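Local structure of precorrin-6Y C5,15-methyltransferase (Decarboxylating) (Geobacter metallireducens, 3E05) at residues Leu42-Ile47 against Asn60-Gly65; Glu153-His158 against Ile190-Ser195; Gln75-Ile80 against Val92-Ala97; Leu22-Glu27 against Ala52-Glu57. The protein probably transfers methyl groups from S-adenosylmethionine to precorrin-6Y, with decarboxylation, in adenosylcobalamin biosynthesis, this chain being the C-terminal methyltransferase domain of the longer protein. All blocks are in the same frame, centred on the assembly; numbering follows the deposited sequence.

Contact 1. Residues Leu42-Ile47 against Asn60-Gly65; sequences LVMWDI and NLMPNG
Met62 packs against Leu42 and Met44 in a small, buried apolar contact between the start of strand 43-47 and the turn that follows helix 53-61. The thioether does most of the touching. Its SD lies 3.9 Å from Leu42 CB, and the terminal methyl CE comes within 4.0 Å of Met44 CB. A bend at the end of the chain (chi3 -61°) allows sulphur and methyl to serve two different neighbours, and an unbranched, flexible methionine suits such a seam. Strand 43-47, helix 53-61 and strand 66-71 form a right-handed beta-alpha-beta unit of the Rossmann-like methyltransferase fold, and this contact lies where the helix gives way to the second strand. There the chain reverses through a type I turn, closed by a hydrogen bond of 3.0 Å from Gly65 N to Met62 O. Gly65 then brings its CA within 3.3 Å of Leu42 O, and having no side chain suits it to so close a backbone approach. Just beyond it the two parallel strands pair, Leu42 and Met44 both forming backbone hydrogen bonds with Arg66. Ile67 of the same strand packs on both Met44 and Met62.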
loop_
_atom_site.group_PDB
_atom_site.type_symbol
_atom_site.label_atom_id
_atom_site.label_comp_id
_atom_site.label_asym_id
_atom_site.label_seq_id
_atom_site.Cartn_x
_atom_site.Cartn_y
_atom_site.Cartn_z
ATOM N N LEU D 42 31.140 -0.035 14.251
ATOM C CA LEU D 42 30.312 0.954 14.965
ATOM C C LEU D 42 29.692 0.380 16.226
ATOM O O LEU D 42 29.578 -0.827 16.381
ATOM C CB LEU D 42 29.197 1.513 14.070
ATOM C CG LEU D 42 29.566 2.300 12.804
ATOM C CD1 LEU D 42 28.314 2.910 12.205
ATOM C CD2 LEU D 42 30.589 3.389 13.073
ATOM N N VAL D 43 29.269 1.259 17.122
ATOM C CA VAL D 43 28.505 0.851 18.282
ATOM C C VAL D 43 27.028 1.194 18.049
ATOM O O VAL D 43 26.703 2.334 17.718
ATOM C CB VAL D 43 29.024 1.508 19.592
ATOM C CG1 VAL D 43 28.064 1.249 20.776
ATOM C CG2 VAL D 43 30.431 0.988 19.924
ATOM N N MET D 44 26.167 0.193 18.220
ATOM C CA MET D 44 24.732 0.343 18.041
ATOM C C MET D 44 23.971 0.010 19.327
ATOM O O MET D 44 24.256 -0.987 19.976
ATOM C CB MET D 44 24.274 -0.566 16.896
ATOM C CG MET D 44 22.754 -0.577 16.605
ATOM S SD MET D 44 22.400 -1.569 15.130
ATOM C CE MET D 44 20.876 -2.300 15.663
ATOM N N TRP D 45 23.000 0.848 19.693
ATOM C CA TRP D 45 22.008 0.460 20.701
ATOM C C TRP D 45 20.698 -0.006 20.031
ATOM O O TRP D 45 20.205 0.667 19.123
ATOM C CB TRP D 45 21.669 1.640 21.609
ATOM C CG TRP D 45 22.797 2.246 22.424
ATOM C CD1 TRP D 45 24.061 1.747 22.614
ATOM C CD2 TRP D 45 22.720 3.445 23.202
ATOM N NE1 TRP D 45 24.787 2.589 23.436
ATOM C CE2 TRP D 45 23.981 3.625 23.828
ATOM C CE3 TRP D 45 21.714 4.390 23.425
ATOM C CZ2 TRP D 45 24.260 4.720 24.657
ATOM C CZ3 TRP D 45 21.998 5.490 24.248
ATOM C CH2 TRP D 45 23.254 5.636 24.854
ATOM N N ASP D 46 20.149 -1.138 20.478
ATOM C CA ASP D 46 18.836 -1.604 20.046
ATOM C C ASP D 46 17.930 -1.547 21.286
ATOM O O ASP D 46 17.927 -2.459 22.124
ATOM C CB ASP D 46 18.948 -3.013 19.440
ATOM C CG ASP D 46 17.606 -3.632 19.034
ATOM O OD1 ASP D 46 16.510 -3.026 19.181
ATOM O OD2 ASP D 46 17.660 -4.775 18.532
ATOM N N ILE D 47 17.182 -0.448 21.395
ATOM C CA ILE D 47 16.286 -0.215 22.527
ATOM C C ILE D 47 14.901 -0.836 22.337
ATOM O O ILE D 47 14.178 -0.491 21.390
ATOM C CB ILE D 47 16.168 1.283 22.832
ATOM C CG1 ILE D 47 17.557 1.854 23.153
ATOM C CG2 ILE D 47 15.178 1.532 23.995
ATOM C CD1 ILE D 47 17.627 3.355 23.140
ATOM N N ASN D 60 25.498 -9.276 11.784
ATOM C CA ASN D 60 26.029 -9.900 10.581
ATOM C C ASN D 60 26.665 -8.870 9.647
ATOM O O ASN D 60 27.663 -9.162 8.965
ATOM C CB ASN D 60 24.939 -10.677 9.854
ATOM C CG ASN D 60 24.543 -11.952 10.571
ATOM O OD1 ASN D 60 25.245 -12.430 11.462
ATOM N ND2 ASN D 60 23.420 -12.521 10.165
ATOM N N LEU D 61 26.096 -7.662 9.644
ATOM C CA LEU D 61 26.558 -6.557 8.796
ATOM C C LEU D 61 27.727 -5.807 9.410
ATOM O O LEU D 61 28.468 -5.112 8.700
ATOM C CB LEU D 61 25.427 -5.553 8.543
ATOM C CG LEU D 61 24.150 -5.973 7.801
ATOM C CD1 LEU D 61 23.109 -4.854 7.851
ATOM C CD2 LEU D 61 24.454 -6.303 6.397
ATOM N N MET D 62 27.868 -5.915 10.733
ATOM C CA MET D 62 28.988 -5.321 11.448
ATOM C C MET D 62 29.679 -6.381 12.309
ATOM O O MET D 62 29.525 -6.360 13.531
ATOM C CB MET D 62 28.526 -4.167 12.351
ATOM C CG MET D 62 27.800 -3.039 11.654
ATOM S SD MET D 62 27.423 -1.653 12.747
ATOM C CE MET D 62 26.365 -2.410 13.968
ATOM N N PRO D 63 30.457 -7.298 11.688
ATOM C CA PRO D 63 31.065 -8.402 12.457
ATOM C C PRO D 63 32.008 -7.925 13.561
ATOM O O PRO D 63 32.124 -8.574 14.612
ATOM C CB PRO D 63 31.863 -9.183 11.402
ATOM C CG PRO D 63 31.336 -8.737 10.085
ATOM C CD PRO D 63 30.836 -7.350 10.264
ATOM N N ASN D 64 32.658 -6.792 13.325
ATOM C CA ASN D 64 33.565 -6.211 14.305
ATOM C C ASN D 64 32.980 -5.021 15.058
ATOM O O ASN D 64 33.673 -4.394 15.866
ATOM C CB ASN D 64 34.898 -5.852 13.639
ATOM C CG ASN D 64 35.578 -7.057 13.025
ATOM O OD1 ASN D 64 36.056 -7.948 13.735
ATOM N ND2 ASN D 64 35.620 -7.098 11.701
ATOM N N GLY D 65 31.704 -4.720 14.806
ATOM C CA GLY D 65 30.977 -3.730 15.596
ATOM C C GLY D 65 30.529 -4.278 16.943
ATOM O O GLY D 65 30.674 -5.476 17.207
#

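Contact 2. Residues Glu153-His158 against Ile190-Ser195; sequences EFLEDH and ITAWKS
Leu155 meets Ala192 with both branches of its fork, CD1 lying 3.7 Å and CD2 3.8 Å from the Ala192 CB methyl. The alanine methyl sits against the fork, touching both branches about equally and leaving the branch point CG a little further off. CD1 reaches further along the strand to Ile190 CG2, at 4.0 Å, the two side chains meeting at a slant. CG2 of Ile190 is the branch opposite the backbone N, with CG1 swung beside that nitrogen (chi1 -55°). Helix 145-157 thus lies on the last strand in the chain, 180-193, which runs antiparallel between 137-142 and 161-173, an insertion characteristic of class I S-adenosylmethionine-dependent methyltransferases. Ile138, Leu140 and Val162 from those flanking strands also pack on Leu155, so a branched aliphatic residue spans three strands.

Where the helix runs out, Lys194 leans across toward the helix end, bent at chi2 (-81°) and again at chi4, and lays CE 3.3 Å from His158 O. Its NZ stands further off, at 3.9 Å, and makes a cation-pi interaction with Tyr160, while His158 NE2, in one of the two conformers of this residue, is hydrogen-bonded to Asp126. The interior of the contact therefore relies on dispersion between methyl groups, while at its margin the carbonyl near the helix C terminus probably gains a weak electrostatic attraction from the lysine's positive end.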
loop_
_atom_site.group_PDB
_atom_site.type_symbol
_atom_site.label_atom_id
_atom_site.label_comp_id
_atom_site.label_asym_id
_atom_site.label_seq_id
_atom_site.Cartn_x
_atom_site.Cartn_y
_atom_site.Cartn_z
ATOM N N GLU D 153 7.976 14.761 16.449
ATOM C CA GLU D 153 7.974 15.987 17.249
ATOM C C GLU D 153 9.234 16.140 18.119
ATOM O O GLU D 153 9.862 17.196 18.113
ATOM C CB GLU D 153 6.709 16.049 18.113
ATOM C CG GLU D 153 6.532 17.358 18.890
ATOM C CD GLU D 153 5.484 17.270 19.991
ATOM O OE1 GLU D 153 4.456 16.579 19.808
ATOM O OE2 GLU D 153 5.687 17.908 21.045
ATOM N N PHE D 154 9.600 15.088 18.846
ATOM C CA PHE D 154 10.768 15.126 19.749
ATOM C C PHE D 154 12.103 15.209 19.023
ATOM O O PHE D 154 12.997 15.935 19.446
ATOM C CB PHE D 154 10.780 13.940 20.719
ATOM C CG PHE D 154 9.530 13.808 21.545
ATOM C CD1 PHE D 154 8.827 14.937 21.978
ATOM C CD2 PHE D 154 9.061 12.546 21.908
ATOM C CE1 PHE D 154 7.666 14.807 22.730
ATOM C CE2 PHE D 154 7.907 12.406 22.674
ATOM C CZ PHE D 154 7.205 13.541 23.085
ATOM N N LEU D 155 12.233 14.466 17.932
ATOM C CA LEU D 155 13.447 14.488 17.121
ATOM C C LEU D 155 13.643 15.823 16.405
ATOM O O LEU D 155 14.770 16.302 16.278
ATOM C CB LEU D 155 13.440 13.338 16.100
ATOM C CG LEU D 155 13.598 11.901 16.622
ATOM C CD1 LEU D 155 13.115 10.941 15.566
ATOM C CD2 LEU D 155 15.034 11.570 17.040
ATOM N N GLU D 156 12.551 16.423 15.939
ATOM C CA GLU D 156 12.636 17.752 15.328
ATOM C C GLU D 156 12.939 18.867 16.332
ATOM O O GLU D 156 13.573 19.866 15.974
ATOM C CB GLU D 156 11.393 18.054 14.507
ATOM C CG GLU D 156 11.390 17.296 13.179
ATOM C CD GLU D 156 10.288 17.731 12.251
ATOM O OE1 GLU D 156 9.281 18.292 12.740
ATOM O OE2 GLU D 156 10.433 17.504 11.030
ATOM N N ASP D 157 12.497 18.677 17.575
ATOM C CA ASP D 157 12.827 19.572 18.690
ATOM C C ASP D 157 14.321 19.618 18.978
ATOM O O ASP D 157 14.840 20.656 19.408
ATOM C CB ASP D 157 12.108 19.141 19.973
ATOM C CG ASP D 157 10.654 19.551 20.002
ATOM O OD1 ASP D 157 10.217 20.287 19.088
ATOM O OD2 ASP D 157 9.948 19.123 20.945
ATOM N N HIS D 158 15.002 18.492 18.751
ATOM C CA HIS D 158 16.437 18.380 18.999
ATOM C C HIS D 158 17.268 18.706 17.756
ATOM O O HIS D 158 18.469 18.470 17.733
ATOM C CB HIS D 158 16.793 16.984 19.526
ATOM C CG HIS D 158 16.250 16.687 20.889
ATOM N ND1 HIS D 158 16.540 17.461 21.993
ATOM C CD2 HIS D 158 15.459 15.682 21.332
ATOM C CE1 HIS D 158 15.931 16.958 23.052
ATOM N NE2 HIS D 158 15.269 15.877 22.678
ATOM N N ILE D 190 11.083 5.647 10.771
ATOM C CA ILE D 190 11.504 7.029 11.011
ATOM C C ILE D 190 13.025 7.086 11.139
ATOM O O ILE D 190 13.585 6.420 12.004
ATOM C CB ILE D 190 10.849 7.567 12.302
ATOM C CG1 ILE D 190 9.329 7.416 12.227
ATOM C CG2 ILE D 190 11.262 9.027 12.558
ATOM C CD1 ILE D 190 8.608 7.559 13.546
ATOM N N THR D 191 13.670 7.863 10.272
ATOM C CA THR D 191 15.118 8.046 10.272
ATOM C C THR D 191 15.480 9.488 10.601
ATOM O O THR D 191 14.958 10.422 10.002
ATOM C CB THR D 191 15.725 7.600 8.938
ATOM O OG1 THR D 191 15.251 6.281 8.642
ATOM C CG2 THR D 191 17.269 7.570 9.010
ATOM N N ALA D 192 16.385 9.656 11.564
ATOM C CA ALA D 192 16.765 10.981 12.036
ATOM C C ALA D 192 18.275 11.099 12.130
ATOM O O ALA D 192 18.950 10.200 12.635
ATOM C CB ALA D 192 16.123 11.266 13.370
ATOM N N TRP D 193 18.801 12.200 11.614
ATOM C CA TRP D 193 20.238 12.441 11.609
ATOM C C TRP D 193 20.448 13.942 11.630
ATOM O O TRP D 193 19.510 14.706 11.404
ATOM C CB TRP D 193 20.910 11.801 10.374
ATOM C CG TRP D 193 20.514 12.424 9.055
ATOM C CD1 TRP D 193 21.255 13.301 8.310
ATOM C CD2 TRP D 193 19.282 12.231 8.333
ATOM N NE1 TRP D 193 20.572 13.658 7.173
ATOM C CE2 TRP D 193 19.357 13.023 7.161
ATOM C CE3 TRP D 193 18.125 11.470 8.560
ATOM C CZ2 TRP D 193 18.316 13.078 6.218
ATOM C CZ3 TRP D 193 17.076 11.534 7.616
ATOM C CH2 TRP D 193 17.188 12.328 6.463
ATOM N N LYS D 194 21.667 14.370 11.926
ATOM C CA LYS D 194 21.951 15.796 11.902
ATOM C C LYS D 194 22.484 16.161 10.528
ATOM O O LYS D 194 23.443 15.549 10.027
ATOM C CB LYS D 194 22.934 16.192 13.009
ATOM C CG LYS D 194 22.397 16.071 14.435
ATOM C CD LYS D 194 21.542 17.278 14.812
ATOM C CE LYS D 194 21.078 17.190 16.254
ATOM N NZ LYS D 194 22.197 17.314 17.226
ATOM N N SER D 195 21.841 17.150 9.915
ATOM C CA SER D 195 22.263 17.664 8.620
ATOM C C SER D 195 23.583 18.433 8.760
ATOM O O SER D 195 24.317 18.599 7.781
ATOM C CB SER D 195 21.174 18.559 8.032
ATOM O OG SER D 195 21.248 18.573 6.620
#

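Contact 3. Residues Gln75-Ile80 against Val92-Ala97; sequences QYLGFI and VTLVEA
Leu77 reaches from helix 74-86 toward strand 92-96 and touches it with both of its methyls. Its CB already points at the strand, and CG stands beside the backbone N (chi1 -70°), which carries the fork outward. At the fork CD1 goes to Glu96, 3.6 Å from CD and 3.7 Å from CG, lying almost directly over one face of the carboxylate. CD2 takes the other direction, meeting Leu94 CD1 at 3.8 Å and reaching Glu96 CB more loosely. Helix and strand belong to the beta-alpha-beta unit 66-71, 74-86, 92-96, in which the helix returns antiparallel to the strands it connects. The short segments here run at 167° with their axes 10.0 Å apart, a spacing filled by Leu77 and Ile80 from the helix and Leu94 from the strand. Leu94 comes up from the strand roughly at right angles to Leu77. Its CD1 is also 3.8 Å from Ile80 CG2, so this one methyl is shared by residues nearly a helical turn apart, and its CD2 lies 3.8 Å from Leu77 O. Strand 92-96 is at the edge of the sheet within this chain, and Glu96 is an exposed residue there, a place that suits a charged side chain even though CG and the flat side of its carboxylate lie on Leu77 CD1.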
loop_
_atom_site.group_PDB
_atom_site.type_symbol
_atom_site.label_atom_id
_atom_site.label_comp_id
_atom_site.label_asym_id
_atom_site.label_seq_id
_atom_site.Cartn_x
_atom_site.Cartn_y
_atom_site.Cartn_z
ATOM N N GLN D 75 9.925 -12.420 29.485
ATOM C CA GLN D 75 9.617 -13.413 28.450
ATOM C C GLN D 75 10.459 -13.164 27.194
ATOM O O GLN D 75 10.962 -14.111 26.566
ATOM C CB GLN D 75 8.130 -13.380 28.090
ATOM C CG GLN D 75 7.717 -14.475 27.114
ATOM C CD GLN D 75 6.329 -14.276 26.540
ATOM O OE1 GLN D 75 5.630 -13.315 26.875
ATOM N NE2 GLN D 75 5.923 -15.186 25.663
ATOM N N TYR D 76 10.628 -11.885 26.852
ATOM C CA TYR D 76 11.373 -11.505 25.661
ATOM C C TYR D 76 12.873 -11.705 25.859
ATOM O O TYR D 76 13.593 -11.944 24.892
ATOM C CB TYR D 76 11.074 -10.062 25.226
ATOM C CG TYR D 76 9.603 -9.722 24.979
ATOM C CD1 TYR D 76 8.628 -10.717 24.860
ATOM C CD2 TYR D 76 9.199 -8.394 24.829
ATOM C CE1 TYR D 76 7.287 -10.394 24.635
ATOM C CE2 TYR D 76 7.861 -8.061 24.599
ATOM C CZ TYR D 76 6.915 -9.067 24.503
ATOM O OH TYR D 76 5.590 -8.757 24.268
ATOM N N LEU D 77 13.332 -11.610 27.109
ATOM C CA LEU D 77 14.737 -11.862 27.442
ATOM C C LEU D 77 15.172 -13.287 27.107
ATOM O O LEU D 77 16.289 -13.505 26.606
ATOM C CB LEU D 77 15.017 -11.567 28.909
ATOM C CG LEU D 77 14.994 -10.121 29.392
ATOM C CD1 LEU D 77 14.991 -10.139 30.906
ATOM C CD2 LEU D 77 16.167 -9.318 28.853
ATOM N N GLY D 78 14.280 -14.244 27.374
ATOM C CA GLY D 78 14.510 -15.646 27.044
ATOM C C GLY D 78 14.558 -15.903 25.551
ATOM O O GLY D 78 15.399 -16.693 25.080
ATOM N N PHE D 79 13.668 -15.234 24.808
ATOM C CA PHE D 79 13.681 -15.258 23.335
ATOM C C PHE D 79 15.040 -14.785 22.830
ATOM O O PHE D 79 15.667 -15.454 22.006
ATOM C CB PHE D 79 12.609 -14.328 22.737
ATOM C CG PHE D 79 11.191 -14.742 23.004
ATOM C CD1 PHE D 79 10.829 -16.081 23.106
ATOM C CD2 PHE D 79 10.195 -13.770 23.103
ATOM C CE1 PHE D 79 9.489 -16.443 23.342
ATOM C CE2 PHE D 79 8.864 -14.119 23.335
ATOM C CZ PHE D 79 8.510 -15.457 23.449
ATOM N N ILE D 80 15.494 -13.641 23.348
ATOM C CA ILE D 80 16.765 -13.037 22.930
ATOM C C ILE D 80 17.944 -13.979 23.177
ATOM O O ILE D 80 18.619 -14.377 22.222
ATOM C CB ILE D 80 16.999 -11.632 23.552
ATOM C CG1 ILE D 80 15.896 -10.668 23.092
ATOM C CG2 ILE D 80 18.357 -11.091 23.124
ATOM C CD1 ILE D 80 15.903 -9.316 23.780
ATOM N N VAL D 92 26.638 -9.126 19.998
ATOM C CA VAL D 92 25.481 -8.532 20.660
ATOM C C VAL D 92 25.531 -8.843 22.156
ATOM O O VAL D 92 25.612 -10.006 22.561
ATOM C CB VAL D 92 24.153 -9.045 20.070
ATOM C CG1 VAL D 92 22.973 -8.399 20.773
ATOM C CG2 VAL D 92 24.091 -8.781 18.553
ATOM N N THR D 93 25.479 -7.793 22.966
ATOM C CA THR D 93 25.351 -7.948 24.396
ATOM C C THR D 93 23.913 -7.658 24.814
ATOM O O THR D 93 23.398 -6.569 24.570
ATOM C CB THR D 93 26.345 -7.038 25.137
ATOM O OG1 THR D 93 27.677 -7.447 24.801
ATOM C CG2 THR D 93 26.155 -7.145 26.639
ATOM N N LEU D 94 23.271 -8.657 25.412
ATOM C CA LEU D 94 21.923 -8.513 25.928
ATOM C C LEU D 94 21.973 -7.780 27.256
ATOM O O LEU D 94 22.651 -8.213 28.189
ATOM C CB LEU D 94 21.247 -9.874 26.086
ATOM C CG LEU D 94 19.930 -9.910 26.867
ATOM C CD1 LEU D 94 18.852 -9.009 26.230
ATOM C CD2 LEU D 94 19.434 -11.345 27.001
ATOM N N VAL D 95 21.257 -6.662 27.322
ATOM C CA VAL D 95 21.224 -5.813 28.510
ATOM C C VAL D 95 19.793 -5.788 29.045
ATOM O O VAL D 95 18.854 -5.438 28.332
ATOM C CB VAL D 95 21.714 -4.378 28.205
ATOM C CG1 VAL D 95 21.739 -3.532 29.474
ATOM C CG2 VAL D 95 23.096 -4.399 27.547
ATOM N N GLU D 96 19.622 -6.188 30.297
ATOM C CA GLU D 96 18.295 -6.189 30.902
ATOM C C GLU D 96 18.027 -4.831 31.568
ATOM O O GLU D 96 18.611 -4.504 32.609
ATOM C CB GLU D 96 18.171 -7.349 31.892
ATOM C CG GLU D 96 16.823 -7.431 32.581
ATOM C CD GLU D 96 16.728 -8.562 33.603
ATOM O OE1 GLU D 96 17.637 -9.433 33.658
ATOM O OE2 GLU D 96 15.717 -8.577 34.339
ATOM N N ALA D 97 17.149 -4.041 30.953
ATOM C CA ALA D 97 16.927 -2.655 31.369
ATOM C C ALA D 97 15.612 -2.092 30.852
ATOM O O ALA D 97 15.071 -2.569 29.853
ATOM C CB ALA D 97 18.086 -1.772 30.902
#

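Contact 4. Residues Leu22-Glu27 against Ala52-Glu57; sequences LITKQE and ASVSIE
Thr24 and Val54 make the van der Waals part of this contact, between the lead-in to helix 26-35 and the first turn of helix 53-61. Val54 CG2 lies 3.7 Å from Thr24 OG1 and 3.9 Å from its CB, so the methyl rests on the side of the threonine rather than on one atom. Ile23 adds its CG1, 3.8 Å from Ser53 OG.

Among polar atoms, Ser53 OG sits 3.5 Å from Thr24 O, close but not bonded to it; chi1 of 71° sets the hydroxyl between the serine's own N and carbonyl carbon, and the compact side chain lets the backbones draw near. Thr24 O instead accepts a hydrogen bond from Arg29, which also forms a salt bridge with Glu57 OE2.

Bridging is done by water, which donates to Gln26 O and to Glu57 OE1, each at 2.8 Å. It joins the start of one helix to the second turn of the other and adds to the partners of the buried carboxylate.

Helix 53-61 follows the glycine-rich loop after strand 43-47, which in this family usually contributes to the cofactor site. Helix 74-86 packs on its other flank through Ala52 and Ile56, while Gln26 and Glu27 reach Lys35 of the second subunit.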
loop_
_atom_site.group_PDB
_atom_site.type_symbol
_atom_site.label_atom_id
_atom_site.label_comp_id
_atom_site.label_asym_id
_atom_site.label_seq_id
_atom_site.Cartn_x
_atom_site.Cartn_y
_atom_site.Cartn_z
ATOM N N LEU D 22 5.254 -9.253 17.827
ATOM C CA LEU D 22 6.489 -8.701 18.394
ATOM C C LEU D 22 7.615 -8.483 17.368
ATOM O O LEU D 22 8.210 -7.413 17.330
ATOM C CB LEU D 22 6.994 -9.541 19.581
ATOM C CG LEU D 22 8.332 -9.122 20.216
ATOM C CD1 LEU D 22 8.222 -7.769 20.899
ATOM C CD2 LEU D 22 8.880 -10.178 21.184
ATOM N N ILE D 23 7.902 -9.493 16.552
ATOM C CA ILE D 23 9.053 -9.442 15.646
ATOM C C ILE D 23 8.985 -8.269 14.642
ATOM O O ILE D 23 7.892 -7.855 14.202
ATOM C CB ILE D 23 9.271 -10.813 14.921
ATOM C CG1 ILE D 23 10.741 -11.009 14.547
ATOM C CG2 ILE D 23 8.355 -10.975 13.679
ATOM C CD1 ILE D 23 11.002 -12.300 13.828
ATOM N N THR D 24 10.154 -7.704 14.337
ATOM C CA THR D 24 10.316 -6.812 13.187
ATOM C C THR D 24 10.400 -7.773 12.015
ATOM O O THR D 24 11.381 -8.511 11.880
ATOM C CB THR D 24 11.606 -5.968 13.309
ATOM O OG1 THR D 24 11.554 -5.214 14.517
ATOM C CG2 THR D 24 11.759 -5.009 12.145
ATOM N N LYS D 25 9.355 -7.797 11.197
ATOM C CA LYS D 25 9.236 -8.783 10.118
ATOM C C LYS D 25 10.321 -8.541 9.082
ATOM O O LYS D 25 10.812 -7.432 8.962
ATOM C CB LYS D 25 7.852 -8.712 9.485
ATOM C CG LYS D 25 6.711 -8.957 10.494
ATOM C CD LYS D 25 5.414 -9.325 9.802
ATOM C CE LYS D 25 4.244 -9.135 10.741
ATOM N NZ LYS D 25 4.273 -10.175 11.797
ATOM N N GLN D 26 10.665 -9.587 8.332
ATOM C CA GLN D 26 11.878 -9.641 7.515
ATOM C C GLN D 26 12.119 -8.490 6.522
ATOM O O GLN D 26 13.213 -7.924 6.493
ATOM C CB GLN D 26 11.905 -10.991 6.796
ATOM C CG GLN D 26 13.096 -11.233 5.911
ATOM C CD GLN D 26 12.724 -12.108 4.746
ATOM O OE1 GLN D 26 12.641 -11.644 3.618
ATOM N NE2 GLN D 26 12.458 -13.380 5.019
ATOM N N GLU D 27 11.103 -8.158 5.720
ATOM C CA GLU D 27 11.176 -7.084 4.735
ATOM C C GLU D 27 11.458 -5.723 5.361
ATOM O O GLU D 27 12.406 -5.020 4.951
ATOM C CB GLU D 27 9.900 -7.059 3.895
ATOM C CG GLU D 27 9.622 -8.385 3.137
ATOM C CD GLU D 27 8.930 -9.463 3.974
ATOM O OE1 GLU D 27 8.554 -9.241 5.159
ATOM O OE2 GLU D 27 8.775 -10.570 3.431
ATOM N N ALA D 52 15.207 -9.479 19.207
ATOM C CA ALA D 52 16.546 -9.058 18.789
ATOM C C ALA D 52 16.886 -9.356 17.335
ATOM O O ALA D 52 18.059 -9.380 16.978
ATOM C CB ALA D 52 17.661 -9.577 19.771
ATOM N N SER D 53 15.868 -9.503 16.479
ATOM C CA SER D 53 16.104 -9.804 15.062
ATOM C C SER D 53 16.875 -8.694 14.342
ATOM O O SER D 53 17.699 -8.978 13.471
ATOM C CB SER D 53 14.795 -10.134 14.331
ATOM O OG SER D 53 13.987 -8.983 14.175
ATOM N N VAL D 54 16.614 -7.439 14.714
ATOM C CA VAL D 54 17.340 -6.290 14.167
ATOM C C VAL D 54 18.796 -6.354 14.609
ATOM O O VAL D 54 19.696 -6.275 13.778
ATOM C CB VAL D 54 16.707 -4.941 14.581
ATOM C CG1 VAL D 54 17.486 -3.742 13.994
ATOM C CG2 VAL D 54 15.215 -4.901 14.147
ATOM N N SER D 55 19.008 -6.526 15.912
ATOM C CA SER D 55 20.356 -6.684 16.493
ATOM C C SER D 55 21.139 -7.802 15.827
ATOM O O SER D 55 22.322 -7.636 15.533
ATOM C CB SER D 55 20.248 -6.995 17.984
ATOM O OG SER D 55 20.143 -5.804 18.721
ATOM N N ILE D 56 20.465 -8.917 15.566
ATOM C CA ILE D 56 21.125 -10.108 15.027
ATOM C C ILE D 56 21.582 -9.914 13.578
ATOM O O ILE D 56 22.731 -10.197 13.242
ATOM C CB ILE D 56 20.249 -11.363 15.206
ATOM C CG1 ILE D 56 20.277 -11.804 16.674
ATOM C CG2 ILE D 56 20.685 -12.501 14.298
ATOM C CD1 ILE D 56 19.225 -12.830 17.009
ATOM N N GLU D 57 20.701 -9.410 12.720
ATOM C CA GLU D 57 21.116 -9.101 11.341
ATOM C C GLU D 57 22.100 -7.912 11.228
ATOM O O GLU D 57 23.016 -7.936 10.404
ATOM C CB GLU D 57 19.892 -8.981 10.409
ATOM C CG GLU D 57 19.219 -10.335 10.165
ATOM C CD GLU D 57 18.121 -10.288 9.140
ATOM O OE1 GLU D 57 17.899 -9.216 8.541
ATOM O OE2 GLU D 57 17.459 -11.322 8.937
HETATM O O HOH W 1 15.912 -8.833 6.588
#

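In the fold
From the N terminus, contact 4 opens at 22-27, before the first strand. Contact 1 opens next, at 42-47, and the two cross: contact 4 closes at 52-57 before contact 1 closes at 60-65. Both use helix 53-61, and they touch where Asp46 OD2 lies 2.7 Å from Ser55 OG, a probable hydrogen bond. Contact 3 follows in series, closing the next beta-alpha-beta unit out to the edge strand 92-96; it meets contact 4 where Ile80 packs on Ala52 and Tyr76 on Leu22. Contact 2 comes last, closing a loop made largely of strand, and secures helix 145-157 to the far part of the sheet, its centre about 27 Å from that of contact 3.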